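Local coordinates for protein 6-phosphogluconate dehydrogenase (Decarboxylating) (Geobacter metallireducens, PDB 4E21) that probably catalyses the NADP-dependent oxidative decarboxylation of 6-phosphogluconate in the pentose phosphate pathway, at residues B[115-120]-B[205-210]; B[137-142]-B[154-159]. All coordinates share one frame; numbering follows the deposited sequence.

In the fold
Contact 1 and contact 2 lie side by side, their centres about 7 Å apart, and strand 135-142 is what connects them. Contact 2 pairs that strand with strand 153-157 in the mixed sheet of the coenzyme-binding domain. Contact 1 sets the loop after strand 110-113 and the start of helix 119-130 against the first turns of helix 205-232, the long helix leading into the C-terminal part. In chain order, both halves of contact 2 fall between the two halves of contact 1. The D138 carboxylate takes the H207 backbone N-H, and H207 and K210 add weak bonds to the carbonyls of V139 and T141. Both contacts reach the second subunit, so sheet, interdomain helix and subunit interface meet here.

Contact 1: B[115-120]-B[205-210]; sequences GNSHYQ and AGHFVK
At the junction of the NAD-binding fold with the helical C-terminal part, Y119 and S117 meet H207 and F208 at the start of helix 205-232. The Y119 and F208 rings form a T-shaped pair: centroids are 4.8 Å apart, planes 72° apart, and the F208 edge drives CD2 over the centre of the Y119 face, 3.5 Å from Y119 CE2. A chi1 of 81° sets Y119 CG between its own backbone N and carbonyl carbon, which brings the ring face against F208. Q120 CG lies against the opposite face, near its rim, and Q120 NE2 donates to Y119 OH at 3.1 Å, while that hydroxyl also bonds F255 O of the second subunit. A leucine here would probably deprive the F208 edge of its aromatic face and leave that F255 carbonyl without its hydroxyl mate. S117 CB packs 3.7 Å from H207 CE1, and H207 ND1 is hydrogen-bonded to the D122 carboxylate. One water bridges loop and helix, 3.2 Å from S117 O and 2.8 Å from H207 O. K210 NZ reaches N116 OD1 through a weak bond of 3.1 Å. Direct contact is thus chiefly aromatic, whereas the polar joining relies on water and a weak lysine bond.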
# COMPACT_ATOMS: atom_id res chain seq x y z
N GLY B 115 19.70 14.53 -20.00
CA GLY B 115 18.26 14.38 -20.01
C GLY B 115 17.81 13.21 -19.16
O GLY B 115 18.57 12.68 -18.34
N ASN B 116 16.56 12.80 -19.37
CA ASN B 116 15.95 11.70 -18.63
C ASN B 116 16.07 10.36 -19.34
O ASN B 116 15.08 9.78 -19.77
CB ASN B 116 14.48 12.03 -18.39
CG ASN B 116 14.32 13.30 -17.58
OD1 ASN B 116 14.80 13.39 -16.46
ND2 ASN B 116 13.64 14.29 -18.16
N SER B 117 17.30 9.88 -19.49
CA SER B 117 17.54 8.58 -20.08
C SER B 117 17.52 7.54 -18.97
O SER B 117 17.84 7.86 -17.82
CB SER B 117 18.90 8.57 -20.79
OG SER B 117 18.80 9.19 -22.06
N HIS B 118 17.15 6.31 -19.30
CA HIS B 118 17.25 5.22 -18.36
C HIS B 118 18.70 4.72 -18.27
O HIS B 118 19.35 4.51 -19.29
CB HIS B 118 16.30 4.08 -18.74
CG HIS B 118 16.27 2.98 -17.73
ND1 HIS B 118 17.09 1.87 -17.81
CD2 HIS B 118 15.55 2.83 -16.59
CE1 HIS B 118 16.86 1.08 -16.78
NE2 HIS B 118 15.93 1.64 -16.02
N TYR B 119 19.20 4.52 -17.06
CA TYR B 119 20.61 4.21 -16.89
C TYR B 119 21.10 2.98 -17.66
O TYR B 119 22.26 2.94 -18.06
CB TYR B 119 20.97 4.06 -15.40
CG TYR B 119 20.61 2.72 -14.82
CD1 TYR B 119 21.57 1.72 -14.68
CD2 TYR B 119 19.30 2.44 -14.42
CE1 TYR B 119 21.24 0.49 -14.15
CE2 TYR B 119 18.96 1.20 -13.89
CZ TYR B 119 19.94 0.23 -13.75
OH TYR B 119 19.61 -1.01 -13.22
N GLN B 120 20.26 1.99 -17.89
CA GLN B 120 20.70 0.84 -18.68
C GLN B 120 21.11 1.24 -20.11
O GLN B 120 22.01 0.62 -20.71
CB GLN B 120 19.69 -0.31 -18.66
CG GLN B 120 19.74 -1.11 -17.36
CD GLN B 120 18.46 -1.91 -17.04
OE1 GLN B 120 17.71 -2.30 -17.93
NE2 GLN B 120 18.24 -2.16 -15.75
N ALA B 205 25.41 5.70 -13.34
CA ALA B 205 25.22 5.92 -11.91
C ALA B 205 24.50 7.24 -11.62
O ALA B 205 23.71 7.32 -10.66
CB ALA B 205 26.54 5.85 -11.16
N GLY B 206 24.79 8.26 -12.43
CA GLY B 206 24.15 9.56 -12.29
C GLY B 206 22.65 9.44 -12.55
O GLY B 206 21.84 9.94 -11.78
N HIS B 207 22.28 8.79 -13.66
CA HIS B 207 20.88 8.60 -14.00
C HIS B 207 20.21 7.61 -13.05
O HIS B 207 19.03 7.72 -12.79
CB HIS B 207 20.69 8.15 -15.45
CG HIS B 207 20.84 9.26 -16.45
ND1 HIS B 207 21.14 9.03 -17.78
CD2 HIS B 207 20.74 10.60 -16.31
CE1 HIS B 207 21.21 10.18 -18.41
NE2 HIS B 207 20.98 11.15 -17.55
N PHE B 208 20.97 6.65 -12.53
CA PHE B 208 20.42 5.72 -11.55
C PHE B 208 20.00 6.48 -10.29
O PHE B 208 18.88 6.32 -9.78
CB PHE B 208 21.42 4.62 -11.19
CG PHE B 208 20.82 3.51 -10.36
CD1 PHE B 208 20.53 3.71 -9.01
CD2 PHE B 208 20.56 2.27 -10.92
CE1 PHE B 208 19.98 2.69 -8.24
CE2 PHE B 208 20.00 1.24 -10.15
CZ PHE B 208 19.71 1.45 -8.80
N VAL B 209 20.88 7.34 -9.80
CA VAL B 209 20.57 8.10 -8.61
C VAL B 209 19.48 9.15 -8.87
O VAL B 209 18.65 9.40 -8.00
CB VAL B 209 21.82 8.73 -7.98
CG1 VAL B 209 21.43 9.66 -6.81
CG2 VAL B 209 22.77 7.62 -7.49
N LYS B 210 19.46 9.76 -10.05
CA LYS B 210 18.43 10.76 -10.35
C LYS B 210 17.04 10.10 -10.40
O LYS B 210 16.04 10.68 -9.97
CB LYS B 210 18.75 11.48 -11.67
CG LYS B 210 17.55 12.12 -12.34
CD LYS B 210 17.16 13.41 -11.67
CE LYS B 210 15.78 13.88 -12.12
NZ LYS B 210 15.74 14.14 -13.57
O HOH W 1 18.41 14.44 -15.69
O HOH W 2 16.99 8.03 -14.69
O HOH W 3 17.76 5.58 -14.74

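Contact 2: B[137-142]-B[154-159]; sequences VDVGTS and LMIGGE
D138 and G157 form a hydrogen-bonded pair of two antiparallel strands whose axes run at 165°. G157 N donates to D138 O at 2.8 Å, in the carbonyl plane, while the return bond from D138 N to G157 O is 3.0 Å with the donor tilted 25° out of that plane. G140 and M155, a selenomethionine, make the next such pair, with G140 N 2.8 Å from M155 O. V139 with I156, between them, and T141 with L154, beyond the second, are the non-hydrogen-bonded pairs.

D138 CB leaves on the face shared with M155, and chi1 of 54° holds CG between the backbone N and the carbonyl carbon, which bends the carboxylate over G157. CG itself lies against the carbonyl oxygen and CA of G157. OD2 sits 3.6 Å from G157 CA, a position that the absence of a side chain on the glycine permits. OD1 comes within 3.1 Å of G157 O; both are acceptors, so the approach is probably unfavourable by itself and is offset by the amides that hold the carboxylate, G204 N to OD1 and H207 N to OD2, just before and within the first turn of helix 205-232. Farther along this face, M155 bends so that its CE lies 3.7 Å from S142 CB, and its side chain also touches V209 and K210 of that helix.

On the face bearing V139, T141, L154 and I156 the contacts across the strands are apolar. L154 CD2 is the meeting point, 3.6 Å from T141 CB and 3.8 Å from V139 CG1, and F170 of helix 167-173 covers V139, L154 and I156. This ladder is where the sheet changes direction: five parallel strands, as in a Rossmann-type nucleotide-binding domain, end at strand 135-142, and strand 153-157 begins the reversed pair completed by strand 197-201.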
# COMPACT_ATOMS: atom_id res chain seq x y z
N VAL B 137 29.32 10.61 -20.66
CA VAL B 137 28.98 10.99 -19.29
C VAL B 137 27.47 11.21 -19.08
O VAL B 137 26.84 11.96 -19.83
CB VAL B 137 29.75 12.26 -18.87
CG1 VAL B 137 29.46 12.63 -17.43
CG2 VAL B 137 31.24 12.03 -19.05
N ASP B 138 26.89 10.53 -18.08
CA ASP B 138 25.47 10.71 -17.76
C ASP B 138 25.28 11.68 -16.60
O ASP B 138 25.93 11.58 -15.57
CB ASP B 138 24.73 9.38 -17.53
CG ASP B 138 25.39 8.49 -16.47
OD1 ASP B 138 26.45 7.88 -16.74
OD2 ASP B 138 24.84 8.38 -15.36
N VAL B 139 24.40 12.65 -16.80
CA VAL B 139 24.09 13.59 -15.75
C VAL B 139 22.59 13.62 -15.50
O VAL B 139 21.82 13.93 -16.40
CB VAL B 139 24.63 15.03 -16.04
CG1 VAL B 139 24.16 16.02 -14.98
CG2 VAL B 139 26.15 15.03 -16.10
N GLY B 140 22.19 13.24 -14.30
CA GLY B 140 20.83 13.45 -13.87
C GLY B 140 20.79 14.83 -13.25
O GLY B 140 21.55 15.13 -12.33
N THR B 141 19.92 15.69 -13.77
CA THR B 141 19.86 17.04 -13.25
C THR B 141 18.52 17.26 -12.57
O THR B 141 17.47 16.81 -13.04
CB THR B 141 20.19 18.12 -14.33
OG1 THR B 141 19.01 18.81 -14.72
CG2 THR B 141 20.84 17.48 -15.55
N SER B 142 18.55 17.89 -11.41
CA SER B 142 17.32 18.21 -10.71
C SER B 142 17.29 19.71 -10.50
O SER B 142 18.34 20.37 -10.50
CB SER B 142 17.26 17.45 -9.39
OG SER B 142 16.24 18.00 -8.56
N LEU B 154 23.26 18.05 -9.47
CA LEU B 154 23.81 17.23 -10.56
C LEU B 154 24.34 15.90 -10.06
O LEU B 154 25.19 15.84 -9.15
CB LEU B 154 24.94 17.96 -11.29
CG LEU B 154 24.56 19.29 -11.94
CD1 LEU B 154 25.75 19.87 -12.70
CD2 LEU B 154 23.38 19.10 -12.86
N MSE B 155 23.84 14.83 -10.65
CA MSE B 155 24.23 13.49 -10.28
C MSE B 155 24.89 12.86 -11.50
O MSE B 155 24.25 12.68 -12.55
CB MSE B 155 23.01 12.71 -9.80
CG MSE B 155 22.39 13.28 -8.50
SE MSE B 155 20.46 13.11 -8.53
CE MSE B 155 19.96 14.93 -9.06
N ILE B 156 26.18 12.54 -11.36
CA ILE B 156 27.07 12.31 -12.49
C ILE B 156 27.63 10.89 -12.50
O ILE B 156 28.16 10.43 -11.49
CB ILE B 156 28.21 13.33 -12.47
CG1 ILE B 156 27.65 14.75 -12.26
CG2 ILE B 156 29.06 13.24 -13.74
CD1 ILE B 156 28.70 15.78 -11.78
N GLY B 157 27.48 10.20 -13.63
CA GLY B 157 28.09 8.89 -13.81
C GLY B 157 29.06 8.87 -15.00
O GLY B 157 28.87 9.59 -15.99
N GLY B 158 30.09 8.03 -14.92
CA GLY B 158 31.03 7.88 -16.02
C GLY B 158 32.47 7.84 -15.56
O GLY B 158 32.73 7.79 -14.36
N GLU B 159 33.42 7.86 -16.50
CA GLU B 159 34.83 7.73 -16.14
C GLU B 159 35.37 8.89 -15.31
O GLU B 159 35.07 10.05 -15.56
CB GLU B 159 35.68 7.58 -17.41
CG GLU B 159 35.60 6.22 -18.07
CD GLU B 159 36.17 6.24 -19.47
OE1 GLU B 159 37.03 7.13 -19.75
OE2 GLU B 159 35.76 5.40 -20.31